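Local coordinates for transcription antitermination protein NusB (Aquifex aeolicus, PDB 3R2C), which probably binds the boxA antiterminator sequence of ribosomal RNA operons and takes part in the transcription antitermination needed to transcribe rRNA genes, at residues A[11-16]-A[30-35]; A[51-56]-A[88-93]; A[83-88]-A[124-129]. All blocks are in the same frame, centred on the assembly; numbering follows the deposited sequence.

Interaction 1 (A[11-16]-A[30-35]); sequences AFLVLY and KEVVEE. With ACT (acetate ion), chain K.
V32 points from helix 25-36 into the surface of helix 3-21, where it rests between V14 and L13. The pair joins the first two helices of the all-helical NusB fold, which follow one another through a short connection, and it illustrates a small apolar contact with charged side chains near it. The tight part is V14 against V32. Their side chains cross at a slant, and methyl CG2 of V14 meets methyl CG2 of V32 at 3.6 Å. The same V14 CG2 also lies 3.8 Å from V32 CB, so a single methyl covers the branch point of its neighbour. On V32 the two methyls divide the work: CG1, anti to the backbone N (chi1 173°), turns to L13, while CG2 is left for V14. The L13 side is looser, with V32 CG1 standing 4.2 Å from L13 CB. In all, only 135 Å² is buried between the two segments, and helix 41-56 adds cover through V51, which packs on V14.

Charged groups lie around the valine pair. E31 forms a salt bridge with R21, and E35 forms one with R17, so acidic side chains of helix 25-36 are tied back to basic ones of helix 3-21. E35 also makes a salt bridge with a basic side chain of the second protein in the assembly, which packs an apolar side chain on L13 as well. K30 belongs to the solvent side. Its CG runs anti to the backbone N and the chain bends at chi3 (-80°), which carries the ammonium to an acetate ion, probably from the crystallisation liquor, where K30 NZ donates a hydrogen bond to OXT of the acetate at 2.7 Å.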
loop_
_atom_site.group_PDB
_atom_site.type_symbol
_atom_site.label_atom_id
_atom_site.label_comp_id
_atom_site.label_asym_id
_atom_site.label_seq_id
_atom_site.Cartn_x
_atom_site.Cartn_y
_atom_site.Cartn_z
ATOM N N ALA A 11 6.430 4.995 4.412
ATOM C CA ALA A 11 6.994 4.134 3.387
ATOM C C ALA A 11 5.934 3.158 2.867
ATOM O O ALA A 11 5.833 2.929 1.654
ATOM C CB ALA A 11 8.195 3.363 3.940
ATOM N N PHE A 12 5.138 2.592 3.778
ATOM C CA PHE A 12 4.049 1.705 3.360
ATOM C C PHE A 12 3.066 2.421 2.418
ATOM O O PHE A 12 2.671 1.873 1.376
ATOM C CB PHE A 12 3.269 1.159 4.558
ATOM C CG PHE A 12 1.951 0.562 4.165
ATOM C CD1 PHE A 12 1.888 -0.735 3.687
ATOM C CD2 PHE A 12 0.777 1.311 4.249
ATOM C CE1 PHE A 12 0.667 -1.288 3.290
ATOM C CE2 PHE A 12 -0.435 0.772 3.861
ATOM C CZ PHE A 12 -0.488 -0.536 3.372
ATOM N N LEU A 13 2.679 3.640 2.778
ATOM C CA LEU A 13 1.733 4.405 1.968
ATOM C C LEU A 13 2.293 4.638 0.575
ATOM O O LEU A 13 1.553 4.590 -0.419
ATOM C CB LEU A 13 1.391 5.750 2.633
ATOM C CG LEU A 13 0.629 5.599 3.961
ATOM C CD1 LEU A 13 0.290 6.953 4.582
ATOM C CD2 LEU A 13 -0.649 4.776 3.772
ATOM N N VAL A 14 3.597 4.884 0.495
ATOM C CA VAL A 14 4.216 5.115 -0.802
ATOM C C VAL A 14 4.212 3.839 -1.650
ATOM O O VAL A 14 3.826 3.887 -2.807
ATOM C CB VAL A 14 5.624 5.747 -0.687
ATOM C CG1 VAL A 14 6.292 5.851 -2.071
ATOM C CG2 VAL A 14 5.520 7.161 -0.051
ATOM N N LEU A 15 4.609 2.709 -1.068
ATOM C CA LEU A 15 4.618 1.442 -1.786
ATOM C C LEU A 15 3.204 1.058 -2.221
ATOM O O LEU A 15 3.006 0.571 -3.320
ATOM C CB LEU A 15 5.219 0.328 -0.908
ATOM C CG LEU A 15 6.703 0.517 -0.556
ATOM C CD1 LEU A 15 7.233 -0.622 0.340
ATOM C CD2 LEU A 15 7.554 0.630 -1.830
ATOM N N TYR A 16 2.228 1.287 -1.347
ATOM C CA TYR A 16 0.828 1.000 -1.637
ATOM C C TYR A 16 0.372 1.820 -2.851
ATOM O O TYR A 16 -0.188 1.276 -3.813
ATOM C CB TYR A 16 -0.011 1.276 -0.380
ATOM C CG TYR A 16 -1.528 1.273 -0.544
ATOM C CD1 TYR A 16 -2.255 0.085 -0.516
ATOM C CD2 TYR A 16 -2.228 2.461 -0.683
ATOM C CE1 TYR A 16 -3.644 0.088 -0.641
ATOM C CE2 TYR A 16 -3.602 2.475 -0.800
ATOM C CZ TYR A 16 -4.306 1.288 -0.783
ATOM O OH TYR A 16 -5.676 1.317 -0.925
ATOM N N LYS A 30 6.967 12.395 -2.440
ATOM C CA LYS A 30 6.710 13.810 -2.235
ATOM C C LYS A 30 5.232 14.034 -1.885
ATOM O O LYS A 30 4.927 14.804 -0.979
ATOM C CB LYS A 30 7.149 14.603 -3.480
ATOM C CG LYS A 30 6.808 16.092 -3.488
ATOM C CD LYS A 30 6.936 16.697 -4.899
ATOM C CE LYS A 30 8.386 17.017 -5.289
ATOM N NZ LYS A 30 8.508 17.484 -6.709
ATOM N N GLU A 31 4.312 13.344 -2.567
ATOM C CA GLU A 31 2.886 13.482 -2.258
ATOM C C GLU A 31 2.569 13.085 -0.812
ATOM O O GLU A 31 1.841 13.788 -0.102
ATOM C CB GLU A 31 2.029 12.617 -3.187
ATOM C CG GLU A 31 1.817 13.166 -4.571
ATOM C CD GLU A 31 0.926 12.258 -5.420
ATOM O OE1 GLU A 31 0.312 11.314 -4.868
ATOM O OE2 GLU A 31 0.841 12.491 -6.637
ATOM N N VAL A 32 3.094 11.944 -0.377
ATOM C CA VAL A 32 2.781 11.459 0.968
ATOM C C VAL A 32 3.370 12.370 2.048
ATOM O O VAL A 32 2.723 12.648 3.056
ATOM C CB VAL A 32 3.243 10.000 1.168
ATOM C CG1 VAL A 32 3.056 9.580 2.630
ATOM C CG2 VAL A 32 2.461 9.070 0.236
ATOM N N VAL A 33 4.596 12.836 1.831
ATOM C CA VAL A 33 5.261 13.723 2.781
ATOM C C VAL A 33 4.437 15.004 2.969
ATOM O O VAL A 33 4.236 15.480 4.094
ATOM C CB VAL A 33 6.704 14.060 2.306
ATOM C CG1 VAL A 33 7.239 15.318 2.993
ATOM C CG2 VAL A 33 7.643 12.865 2.540
ATOM N N GLU A 34 3.934 15.558 1.876
ATOM C CA GLU A 34 3.116 16.768 1.969
ATOM C C GLU A 34 1.781 16.509 2.664
ATOM O O GLU A 34 1.334 17.325 3.454
ATOM C CB GLU A 34 2.890 17.367 0.581
ATOM C CG GLU A 34 4.191 17.775 -0.101
ATOM C CD GLU A 34 3.969 18.545 -1.391
ATOM O OE1 GLU A 34 2.792 18.767 -1.760
ATOM O OE2 GLU A 34 4.975 18.929 -2.033
ATOM N N GLU A 35 1.146 15.375 2.382
ATOM C CA GLU A 35 -0.142 15.061 2.997
ATOM C C GLU A 35 -0.035 14.807 4.493
ATOM O O GLU A 35 -0.931 15.177 5.249
ATOM C CB GLU A 35 -0.773 13.838 2.335
ATOM C CG GLU A 35 -1.293 14.117 0.939
ATOM C CD GLU A 35 -1.437 12.853 0.124
ATOM O OE1 GLU A 35 -1.312 11.764 0.719
ATOM O OE2 GLU A 35 -1.661 12.944 -1.102
HETATM C C ACT K . 10.495 14.249 -7.599
HETATM O O ACT K . 10.513 13.854 -8.792
HETATM O OXT ACT K . 9.645 15.123 -7.323
HETATM C CH3 ACT K . 11.437 13.714 -6.556
#

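Interaction 2 (A[51-56]-A[88-93]); sequences VDTAVR and GVAELI
A90 and A54 meet through little more than their methyl groups. The CB of A90 lies 4.0 Å from the CB of A54 and equally far from the CA of A54, so this methyl sits against the backbone of helix 41-56 as well as against the opposing side chain. Because neither residue extends beyond CB, the two backbones come close, the CA atoms of A54 and A90 being 5.2 Å apart. T53 adds a further apolar contact: its CG2 approaches the CB of A90 at 4.0 Å.

In the helical bundle of the NusB fold this brings helix 41-56 up to helix 79-94. The neighbouring helices close over the small residues, L15 of helix 3-21 packing on A54 and I61 of helix 58-66 on A90.

The polar ends of T53 and E91 find partners outside the two segments. In T53 the hydroxyl stands beside the backbone N (chi1 -63°), where OG1 hydrogen-bonds to the carbonyl O of K49 one turn earlier; the same rotation leaves CG2 anti to that N and facing A90. E91, next to A90 in sequence, is buried, and its carboxylate is satisfied by two groups: OE1 forms a salt bridge with R8 NE, and OE2 a hydrogen bond with Y46 OH.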
loop_
_atom_site.group_PDB
_atom_site.type_symbol
_atom_site.label_atom_id
_atom_site.label_comp_id
_atom_site.label_asym_id
_atom_site.label_seq_id
_atom_site.Cartn_x
_atom_site.Cartn_y
_atom_site.Cartn_z
ATOM N N VAL A 51 11.808 3.400 1.401
ATOM C CA VAL A 51 11.212 3.410 0.062
ATOM C C VAL A 51 12.280 3.134 -0.986
ATOM O O VAL A 51 12.090 2.302 -1.882
ATOM C CB VAL A 51 10.489 4.743 -0.256
ATOM C CG1 VAL A 51 10.117 4.809 -1.745
ATOM C CG2 VAL A 51 9.232 4.879 0.605
ATOM N N ASP A 52 13.417 3.808 -0.876
ATOM C CA ASP A 52 14.477 3.624 -1.877
ATOM C C ASP A 52 14.954 2.170 -1.919
ATOM O O ASP A 52 15.262 1.628 -2.991
ATOM C CB ASP A 52 15.670 4.546 -1.598
ATOM C CG ASP A 52 15.358 6.009 -1.888
ATOM O OD1 ASP A 52 14.320 6.290 -2.533
ATOM O OD2 ASP A 52 16.159 6.880 -1.476
ATOM N N THR A 53 14.999 1.545 -0.751
ATOM C CA THR A 53 15.503 0.183 -0.622
ATOM C C THR A 53 14.534 -0.818 -1.236
ATOM O O THR A 53 14.943 -1.686 -2.014
ATOM C CB THR A 53 15.723 -0.204 0.860
ATOM O OG1 THR A 53 16.725 0.636 1.432
ATOM C CG2 THR A 53 16.155 -1.657 0.989
ATOM N N ALA A 54 13.255 -0.693 -0.890
ATOM C CA ALA A 54 12.221 -1.575 -1.432
ATOM C C ALA A 54 12.133 -1.450 -2.948
ATOM O O ALA A 54 11.983 -2.445 -3.655
ATOM C CB ALA A 54 10.850 -1.257 -0.811
ATOM N N VAL A 55 12.194 -0.222 -3.451
ATOM C CA VAL A 55 12.047 -0.002 -4.890
ATOM C C VAL A 55 13.237 -0.581 -5.658
ATOM O O VAL A 55 13.080 -1.283 -6.665
ATOM C CB VAL A 55 11.928 1.494 -5.217
ATOM C CG1 VAL A 55 12.187 1.739 -6.724
ATOM C CG2 VAL A 55 10.567 2.034 -4.797
ATOM N N ARG A 56 14.436 -0.300 -5.172
ATOM C CA ARG A 56 15.648 -0.749 -5.845
ATOM C C ARG A 56 15.834 -2.276 -5.798
ATOM O O ARG A 56 16.530 -2.846 -6.640
ATOM C CB ARG A 56 16.869 -0.038 -5.252
ATOM C CG ARG A 56 18.199 -0.731 -5.546
ATOM C CD ARG A 56 19.377 0.011 -4.923
ATOM N NE ARG A 56 19.856 -0.659 -3.717
ATOM C CZ ARG A 56 19.746 -0.171 -2.485
ATOM N NH1 ARG A 56 19.182 1.014 -2.272
ATOM N NH2 ARG A 56 20.214 -0.873 -1.460
ATOM N N GLY A 88 8.473 -5.005 5.029
ATOM C CA GLY A 88 9.067 -5.830 6.073
ATOM C C GLY A 88 10.342 -6.493 5.568
ATOM O O GLY A 88 11.353 -6.537 6.255
ATOM N N VAL A 89 10.310 -6.999 4.349
ATOM C CA VAL A 89 11.485 -7.681 3.810
ATOM C C VAL A 89 12.624 -6.685 3.577
ATOM O O VAL A 89 13.776 -6.974 3.875
ATOM C CB VAL A 89 11.153 -8.437 2.513
ATOM C CG1 VAL A 89 12.450 -8.892 1.789
ATOM C CG2 VAL A 89 10.255 -9.626 2.827
ATOM N N ALA A 90 12.295 -5.518 3.031
ATOM C CA ALA A 90 13.294 -4.488 2.781
ATOM C C ALA A 90 14.028 -4.130 4.079
ATOM O O ALA A 90 15.254 -4.005 4.088
ATOM C CB ALA A 90 12.651 -3.241 2.171
ATOM N N GLU A 91 13.298 -3.970 5.176
ATOM C CA GLU A 91 13.959 -3.558 6.421
ATOM C C GLU A 91 14.691 -4.703 7.118
ATOM O O GLU A 91 15.820 -4.536 7.584
ATOM C CB GLU A 91 12.978 -2.918 7.417
ATOM C CG GLU A 91 13.740 -2.175 8.519
ATOM C CD GLU A 91 12.870 -1.241 9.329
ATOM O OE1 GLU A 91 11.633 -1.271 9.153
ATOM O OE2 GLU A 91 13.431 -0.476 10.146
ATOM N N LEU A 92 14.051 -5.860 7.209
ATOM C CA LEU A 92 14.626 -6.981 7.955
ATOM C C LEU A 92 15.849 -7.535 7.241
ATOM O O LEU A 92 16.826 -7.918 7.865
ATOM C CB LEU A 92 13.596 -8.102 8.112
ATOM C CG LEU A 92 12.487 -7.783 9.118
ATOM C CD1 LEU A 92 11.401 -8.860 9.052
ATOM C CD2 LEU A 92 13.049 -7.643 10.540
ATOM N N ILE A 93 15.789 -7.565 5.920
ATOM C CA ILE A 93 16.804 -8.267 5.152
ATOM C C ILE A 93 17.755 -7.318 4.467
ATOM O O ILE A 93 18.961 -7.418 4.645
ATOM C CB ILE A 93 16.172 -9.207 4.131
ATOM C CG1 ILE A 93 15.420 -10.311 4.879
ATOM C CG2 ILE A 93 17.243 -9.797 3.205
ATOM C CD1 ILE A 93 15.064 -11.501 4.035
#

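Interaction 3 (A[83-88]-A[124-129]); sequences NALRLG and NGVLSA. With nucleotides of chain E.
L85 reaches across to L127 and V126 with its CD2 methyl, which lies 3.9 Å from L127 CB. The two leucines slide past each other in opposite directions, whereas L85 crosses V126 at about a right angle. CD1 of L127 lies 4.0 Å from C of G88, and CD2 sits over the CA of G88, where a CB would clash. The axes of segments 83-88 and 124-129 approach to 10.4 Å, 27° from parallel.

Hydrogen bonds occupy the other side of helix 124-129, toward the RNA of chain E. N124 CG lies anti to the backbone N (chi1 -165°), carrying the carboxamide to the RNA. OD1 of N124 accepts from U4 O2' at 2.7 Å, and N124 ND2 donates to U4 O2 and, at 2.9 Å and 164°, to C6 O4'. S128 OG accepts from U4 N3 (3.0 Å) while donating to C6 O2 (2.8 Å). An alanine at N124 would probably cost U4 O2', U4 O2 and C6 O4' their bonds to this side chain.

V126 serves both sides, its CG1 meeting L85 and its CG2 the base of U7. Helix 117-137 thus packs against helix 79-94 through L127 and V126 while its outer face forms an RNA-binding site, consistent with boxA recognition by NusB proteins.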
loop_
_atom_site.group_PDB
_atom_site.type_symbol
_atom_site.label_atom_id
_atom_site.label_comp_id
_atom_site.label_asym_id
_atom_site.label_seq_id
_atom_site.Cartn_x
_atom_site.Cartn_y
_atom_site.Cartn_z
ATOM N N ASN A 83 2.250 -5.047 0.049
ATOM C CA ASN A 83 3.160 -3.931 0.284
ATOM C C ASN A 83 3.698 -3.842 1.711
ATOM O O ASN A 83 4.827 -3.385 1.934
ATOM C CB ASN A 83 2.504 -2.653 -0.224
ATOM C CG ASN A 83 2.364 -2.692 -1.727
ATOM O OD1 ASN A 83 3.361 -2.663 -2.415
ATOM N ND2 ASN A 83 1.146 -2.835 -2.234
ATOM N N ALA A 84 2.935 -4.351 2.670
ATOM C CA ALA A 84 3.445 -4.458 4.030
ATOM C C ALA A 84 4.557 -5.507 4.081
ATOM O O ALA A 84 5.555 -5.324 4.790
ATOM C CB ALA A 84 2.323 -4.803 5.016
ATOM N N LEU A 85 4.389 -6.602 3.336
ATOM C CA LEU A 85 5.424 -7.630 3.237
ATOM C C LEU A 85 6.660 -7.102 2.511
ATOM O O LEU A 85 7.778 -7.411 2.888
ATOM C CB LEU A 85 4.900 -8.902 2.535
ATOM C CG LEU A 85 4.070 -9.818 3.458
ATOM C CD1 LEU A 85 3.290 -10.876 2.665
ATOM C CD2 LEU A 85 4.958 -10.473 4.509
ATOM N N ARG A 86 6.470 -6.303 1.473
ATOM C CA ARG A 86 7.620 -5.784 0.750
ATOM C C ARG A 86 8.439 -4.906 1.684
ATOM O O ARG A 86 9.671 -4.947 1.687
ATOM C CB ARG A 86 7.177 -4.979 -0.469
ATOM C CG ARG A 86 6.778 -5.845 -1.673
ATOM C CD ARG A 86 5.854 -5.075 -2.639
ATOM N NE ARG A 86 5.802 -5.718 -3.948
ATOM C CZ ARG A 86 4.962 -5.393 -4.921
ATOM N NH1 ARG A 86 4.052 -4.438 -4.749
ATOM N NH2 ARG A 86 5.032 -6.030 -6.074
ATOM N N LEU A 87 7.741 -4.110 2.477
ATOM C CA LEU A 87 8.406 -3.198 3.389
ATOM C C LEU A 87 9.135 -3.984 4.483
ATOM O O LEU A 87 10.280 -3.668 4.835
ATOM C CB LEU A 87 7.376 -2.239 3.994
ATOM C CG LEU A 87 7.920 -1.242 5.021
ATOM C CD1 LEU A 87 9.014 -0.376 4.402
ATOM C CD2 LEU A 87 6.779 -0.378 5.580
ATOM N N GLY A 88 8.473 -5.005 5.029
ATOM C CA GLY A 88 9.067 -5.830 6.073
ATOM C C GLY A 88 10.342 -6.493 5.568
ATOM O O GLY A 88 11.353 -6.537 6.255
ATOM N N ASN A 124 2.053 -11.740 9.362
ATOM C CA ASN A 124 3.006 -12.120 10.400
ATOM C C ASN A 124 3.558 -13.507 10.095
ATOM O O ASN A 124 4.760 -13.728 10.171
ATOM C CB ASN A 124 2.382 -12.090 11.796
ATOM C CG ASN A 124 3.432 -12.134 12.898
ATOM O OD1 ASN A 124 3.984 -11.113 13.278
ATOM N ND2 ASN A 124 3.723 -13.325 13.395
ATOM N N GLY A 125 2.673 -14.420 9.703
ATOM C CA GLY A 125 3.049 -15.795 9.426
ATOM C C GLY A 125 4.025 -15.904 8.267
ATOM O O GLY A 125 5.035 -16.603 8.366
ATOM N N VAL A 126 3.739 -15.216 7.163
ATOM C CA VAL A 126 4.673 -15.205 6.032
ATOM C C VAL A 126 6.007 -14.527 6.388
ATOM O O VAL A 126 7.080 -15.063 6.122
ATOM C CB VAL A 126 4.063 -14.512 4.791
ATOM C CG1 VAL A 126 5.103 -14.413 3.671
ATOM C CG2 VAL A 126 2.824 -15.272 4.298
ATOM N N LEU A 127 5.947 -13.340 6.979
ATOM C CA LEU A 127 7.169 -12.599 7.277
ATOM C C LEU A 127 8.065 -13.356 8.258
ATOM O O LEU A 127 9.291 -13.279 8.173
ATOM C CB LEU A 127 6.853 -11.210 7.853
ATOM C CG LEU A 127 8.054 -10.249 7.888
ATOM C CD1 LEU A 127 8.634 -10.030 6.472
ATOM C CD2 LEU A 127 7.662 -8.894 8.493
ATOM N N SER A 128 7.455 -14.074 9.195
ATOM C CA SER A 128 8.208 -14.864 10.156
ATOM C C SER A 128 8.981 -15.995 9.483
ATOM O O SER A 128 10.126 -16.266 9.834
ATOM C CB SER A 128 7.272 -15.450 11.217
ATOM O OG SER A 128 8.031 -16.092 12.225
ATOM N N ALA A 129 8.338 -16.677 8.540
ATOM C CA ALA A 129 8.999 -17.729 7.775
ATOM C C ALA A 129 10.144 -17.160 6.936
ATOM O O ALA A 129 11.224 -17.744 6.865
ATOM C CB ALA A 129 7.995 -18.437 6.875
ATOM P P C E 6 -0.569 -15.406 16.206
ATOM O OP1 C E 6 -1.981 -15.660 15.873
ATOM O OP2 C E 6 -0.024 -15.977 17.451
ATOM O "O5'" C E 6 0.371 -15.842 14.983
ATOM C "C5'" C E 6 0.046 -15.490 13.640
ATOM C "C4'" C E 6 0.966 -16.177 12.655
ATOM O "O4'" C E 6 2.334 -15.776 12.934
ATOM C "C3'" C E 6 0.958 -17.706 12.719
ATOM O "O3'" C E 6 1.336 -18.226 11.444
ATOM C "C2'" C E 6 2.071 -17.978 13.723
ATOM O "O2'" C E 6 2.608 -19.283 13.673
ATOM C "C1'" C E 6 3.095 -16.919 13.310
ATOM N N1 C E 6 4.032 -16.514 14.379
ATOM C C2 C E 6 5.391 -16.829 14.264
ATOM O O2 C E 6 5.765 -17.463 13.273
ATOM N N3 C E 6 6.258 -16.434 15.224
ATOM C C4 C E 6 5.799 -15.749 16.275
ATOM N N4 C E 6 6.673 -15.374 17.209
ATOM C C5 C E 6 4.425 -15.420 16.424
ATOM C C6 C E 6 3.588 -15.816 15.462
ATOM P P U E 4 9.606 -10.109 19.941
ATOM O OP1 U E 4 8.790 -10.156 21.173
ATOM O OP2 U E 4 10.767 -11.019 19.810
ATOM O "O5'" U E 4 8.672 -10.255 18.676
ATOM C "C5'" U E 4 7.688 -9.285 18.387
ATOM C "C4'" U E 4 6.709 -9.828 17.403
ATOM O "O4'" U E 4 7.380 -10.056 16.147
ATOM C "C3'" U E 4 6.126 -11.181 17.762
ATOM O "O3'" U E 4 5.052 -11.065 18.680
ATOM C "C2'" U E 4 5.737 -11.748 16.397
ATOM O "O2'" U E 4 4.507 -11.193 15.953
ATOM C "C1'" U E 4 6.850 -11.194 15.512
ATOM N N1 U E 4 7.953 -12.151 15.272
ATOM C C2 U E 4 7.715 -13.251 14.473
ATOM O O2 U E 4 6.621 -13.533 14.020
ATOM N N3 U E 4 8.807 -14.048 14.251
ATOM C C4 U E 4 10.092 -13.847 14.699
ATOM O O4 U E 4 10.960 -14.663 14.391
ATOM C C5 U E 4 10.277 -12.670 15.487
ATOM C C6 U E 4 9.223 -11.879 15.723
ATOM P P U E 7 0.585 -19.494 10.809
ATOM O OP1 U E 7 -0.684 -19.671 11.545
ATOM O OP2 U E 7 1.568 -20.600 10.788
ATOM O "O5'" U E 7 0.284 -19.009 9.326
ATOM C "C5'" U E 7 -0.731 -18.054 9.067
ATOM C "C4'" U E 7 -0.967 -17.888 7.584
ATOM O "O4'" U E 7 0.305 -17.645 6.913
ATOM C "C3'" U E 7 -1.592 -19.094 6.885
ATOM O "O3'" U E 7 -2.442 -18.642 5.834
ATOM C "C2'" U E 7 -0.392 -19.791 6.276
ATOM O "O2'" U E 7 -0.696 -20.612 5.168
ATOM C "C1'" U E 7 0.469 -18.595 5.879
ATOM N N1 U E 7 1.900 -18.907 5.744
ATOM C C2 U E 7 2.378 -18.955 4.448
ATOM O O2 U E 7 1.682 -18.741 3.467
ATOM N N3 U E 7 3.704 -19.261 4.343
ATOM C C4 U E 7 4.585 -19.518 5.365
ATOM O O4 U E 7 5.748 -19.772 5.063
ATOM C C5 U E 7 4.020 -19.467 6.682
ATOM C C6 U E 7 2.719 -19.172 6.824
#

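Overall arrangement
Four of the seven helices, 3-21, 25-36, 41-56 and 79-94, carry the first two contacts, and helix 117-137 joins in the third. Interaction 1 closes first along the chain. Interactions 2 and 3 follow with alternating segments, and both use helix 79-94, sharing G88; their centres lie about 11 Å apart. Helix 3-21 links the first contact to the others, A11 packing on V51 and both A11 and F12 on L87. The centres of interactions 1 and 2 are about 15 Å apart; those of 1 and 3, about 19 Å apart, fall on opposite sides of the chain's centre. The three contacts thus lead from a side touched by a second protein, through a buried alanine pair, to the helix that binds RNA.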